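Side-chain contact in glucan-binding protein C, GbpC (Streptococcus mutans UA159, PDB 5UQZ), which probably mediates streptococcal adherence, both sucrose-dependent and sucrose-independent, as a calcium-binding, glucan-binding protein anchored to the cell wall: residues T177-I182 with V197-I202. Numbering follows the deposited sequence.
Sequences TKTIFI and VTMQII
Two methyl-to-methyl meetings link these segments in the beta-supersandwich of GbpC: I182 on V197 joins the facing sheets, and T179, in the loop leading into strand 180-184, meets M199. Residues 180-182 belong to the four-stranded sheet and 197-202 to the larger one; the backbones stay well apart, 9.3 Å between the CA atoms of I182 and V197, and between these two segments the touches are made by side chains. With chi1 (-175°) and chi2 (167°) both near 180°, the chain of I182 runs out straight and sets CD1 against CG2 of V197 at 3.7 Å. At the other end M199 reaches over in a bent chain: the turn at chi3 (-66°) brings CE to 3.6 Å from CG2 of T179, while SD lies farther from that methyl. Between these touches the fit is looser, since CD1 of I180 stays 5.0 Å from CG1 of V197 and I180 packs instead on F314, Y156 and V170. The outer faces differ again: F181 points out of the sandwich and stacks on Y100, and the partly exposed T198 and Q200 lie on the far side of their strand. T179 divides its two branches, the methyl CG2 turned to CE of M199 and the hydroxyl OG1 hydrogen-bonded to the backbone N of T331.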
loop_
_atom_site.group_PDB
_atom_site.type_symbol
_atom_site.label_atom_id
_atom_site.label_comp_id
_atom_site.label_asym_id
_atom_site.label_seq_id
_atom_site.Cartn_x
_atom_site.Cartn_y
_atom_site.Cartn_z
ATOM N N THR A 177 -6.792 6.285 -8.901
ATOM C CA THR A 177 -6.387 4.940 -8.524
ATOM C C THR A 177 -5.185 4.955 -7.617
ATOM O O THR A 177 -4.854 3.897 -7.048
ATOM C CB THR A 177 -6.123 4.080 -9.778
ATOM O OG1 THR A 177 -4.943 4.522 -10.433
ATOM C CG2 THR A 177 -7.314 4.020 -10.703
ATOM N N LYS A 178 -4.525 6.119 -7.444
ATOM C CA LYS A 178 -3.427 6.259 -6.486
ATOM C C LYS A 178 -3.918 6.850 -5.167
ATOM O O LYS A 178 -3.212 6.798 -4.166
ATOM C CB LYS A 178 -2.345 7.155 -7.093
ATOM C CG LYS A 178 -1.655 6.512 -8.289
ATOM C CD LYS A 178 -0.751 7.525 -9.000
ATOM C CE LYS A 178 0.380 8.084 -8.160
ATOM N NZ LYS A 178 1.144 9.044 -9.012
ATOM N N THR A 179 -5.132 7.413 -5.145
ATOM C CA THR A 179 -5.824 7.872 -3.941
ATOM C C THR A 179 -5.038 8.946 -3.193
ATOM O O THR A 179 -4.909 10.035 -3.738
ATOM C CB THR A 179 -6.300 6.693 -3.074
ATOM O OG1 THR A 179 -6.733 5.584 -3.890
ATOM C CG2 THR A 179 -7.440 7.110 -2.174
ATOM N N ILE A 180 -4.544 8.692 -1.975
ATOM C CA ILE A 180 -4.013 9.774 -1.155
ATOM C C ILE A 180 -2.804 9.295 -0.362
ATOM O O ILE A 180 -2.752 8.155 0.129
ATOM C CB ILE A 180 -5.174 10.195 -0.257
ATOM C CG1 ILE A 180 -4.956 11.367 0.585
ATOM C CG2 ILE A 180 -5.606 9.142 0.725
ATOM C CD1 ILE A 180 -6.250 11.554 1.502
ATOM N N PHE A 181 -1.864 10.223 -0.176
ATOM C CA PHE A 181 -0.741 10.039 0.741
ATOM C C PHE A 181 -0.944 11.065 1.844
ATOM O O PHE A 181 -1.056 12.257 1.551
ATOM C CB PHE A 181 0.591 10.224 0.002
ATOM C CG PHE A 181 1.754 9.609 0.678
ATOM C CD1 PHE A 181 2.615 8.812 -0.041
ATOM C CD2 PHE A 181 2.049 9.893 1.999
ATOM C CE1 PHE A 181 3.738 8.241 0.554
ATOM C CE2 PHE A 181 3.204 9.313 2.612
ATOM C CZ PHE A 181 3.993 8.476 1.897
ATOM N N ILE A 182 -1.105 10.621 3.085
ATOM C CA ILE A 182 -1.455 11.505 4.206
ATOM C C ILE A 182 -0.507 11.277 5.369
ATOM O O ILE A 182 -0.030 10.152 5.601
ATOM C CB ILE A 182 -2.946 11.312 4.569
ATOM C CG1 ILE A 182 -3.405 12.280 5.636
ATOM C CG2 ILE A 182 -3.270 9.880 4.992
ATOM C CD1 ILE A 182 -4.919 12.348 5.818
ATOM N N VAL A 197 -9.320 8.289 8.243
ATOM C CA VAL A 197 -9.965 8.961 7.097
ATOM C C VAL A 197 -11.126 8.076 6.637
ATOM O O VAL A 197 -10.916 6.913 6.275
ATOM C CB VAL A 197 -8.968 9.176 5.931
ATOM C CG1 VAL A 197 -9.684 9.793 4.712
ATOM C CG2 VAL A 197 -7.825 10.084 6.347
ATOM N N THR A 198 -12.326 8.649 6.596
ATOM C CA THR A 198 -13.460 7.980 5.990
ATOM C C THR A 198 -13.574 8.431 4.536
ATOM O O THR A 198 -13.464 9.624 4.225
ATOM C CB THR A 198 -14.753 8.320 6.753
ATOM O OG1 THR A 198 -14.651 7.835 8.089
ATOM C CG2 THR A 198 -15.986 7.708 6.094
ATOM N N MET A 199 -13.793 7.458 3.660
ATOM C CA MET A 199 -13.890 7.724 2.237
ATOM C C MET A 199 -15.126 7.058 1.670
ATOM O O MET A 199 -15.591 6.022 2.162
ATOM C CB MET A 199 -12.664 7.340 1.487
ATOM C CG MET A 199 -11.898 6.222 1.725
ATOM S SD MET A 199 -10.217 6.391 0.852
ATOM C CE MET A 199 -10.743 6.377 -0.854
ATOM N N GLN A 200 -15.589 7.632 0.549
ATOM C CA GLN A 200 -16.644 6.994 -0.226
ATOM C C GLN A 200 -16.384 7.288 -1.688
ATOM O O GLN A 200 -16.142 8.452 -2.052
ATOM C CB GLN A 200 -18.038 7.480 0.188
ATOM C CG GLN A 200 -19.110 6.725 -0.533
ATOM C CD GLN A 200 -20.537 7.107 -0.084
ATOM O OE1 GLN A 200 -20.744 8.134 0.565
ATOM N NE2 GLN A 200 -21.503 6.288 -0.457
ATOM N N ILE A 201 -16.444 6.256 -2.535
ATOM C CA ILE A 201 -16.170 6.364 -3.974
ATOM C C ILE A 201 -17.455 6.144 -4.744
ATOM O O ILE A 201 -18.191 5.182 -4.481
ATOM C CB ILE A 201 -15.146 5.289 -4.376
ATOM C CG1 ILE A 201 -13.835 5.436 -3.592
ATOM C CG2 ILE A 201 -14.895 5.377 -5.899
ATOM C CD1 ILE A 201 -12.893 4.219 -3.749
ATOM N N ILE A 202 -17.718 7.022 -5.715
ATOM C CA ILE A 202 -18.863 6.865 -6.604
ATOM C C ILE A 202 -18.324 6.886 -8.038
ATOM O O ILE A 202 -17.557 7.784 -8.411
ATOM C CB ILE A 202 -19.894 7.998 -6.410
ATOM C CG1 ILE A 202 -20.473 7.977 -4.985
ATOM C CG2 ILE A 202 -21.024 7.841 -7.421
ATOM C CD1 ILE A 202 -21.360 9.136 -4.698
#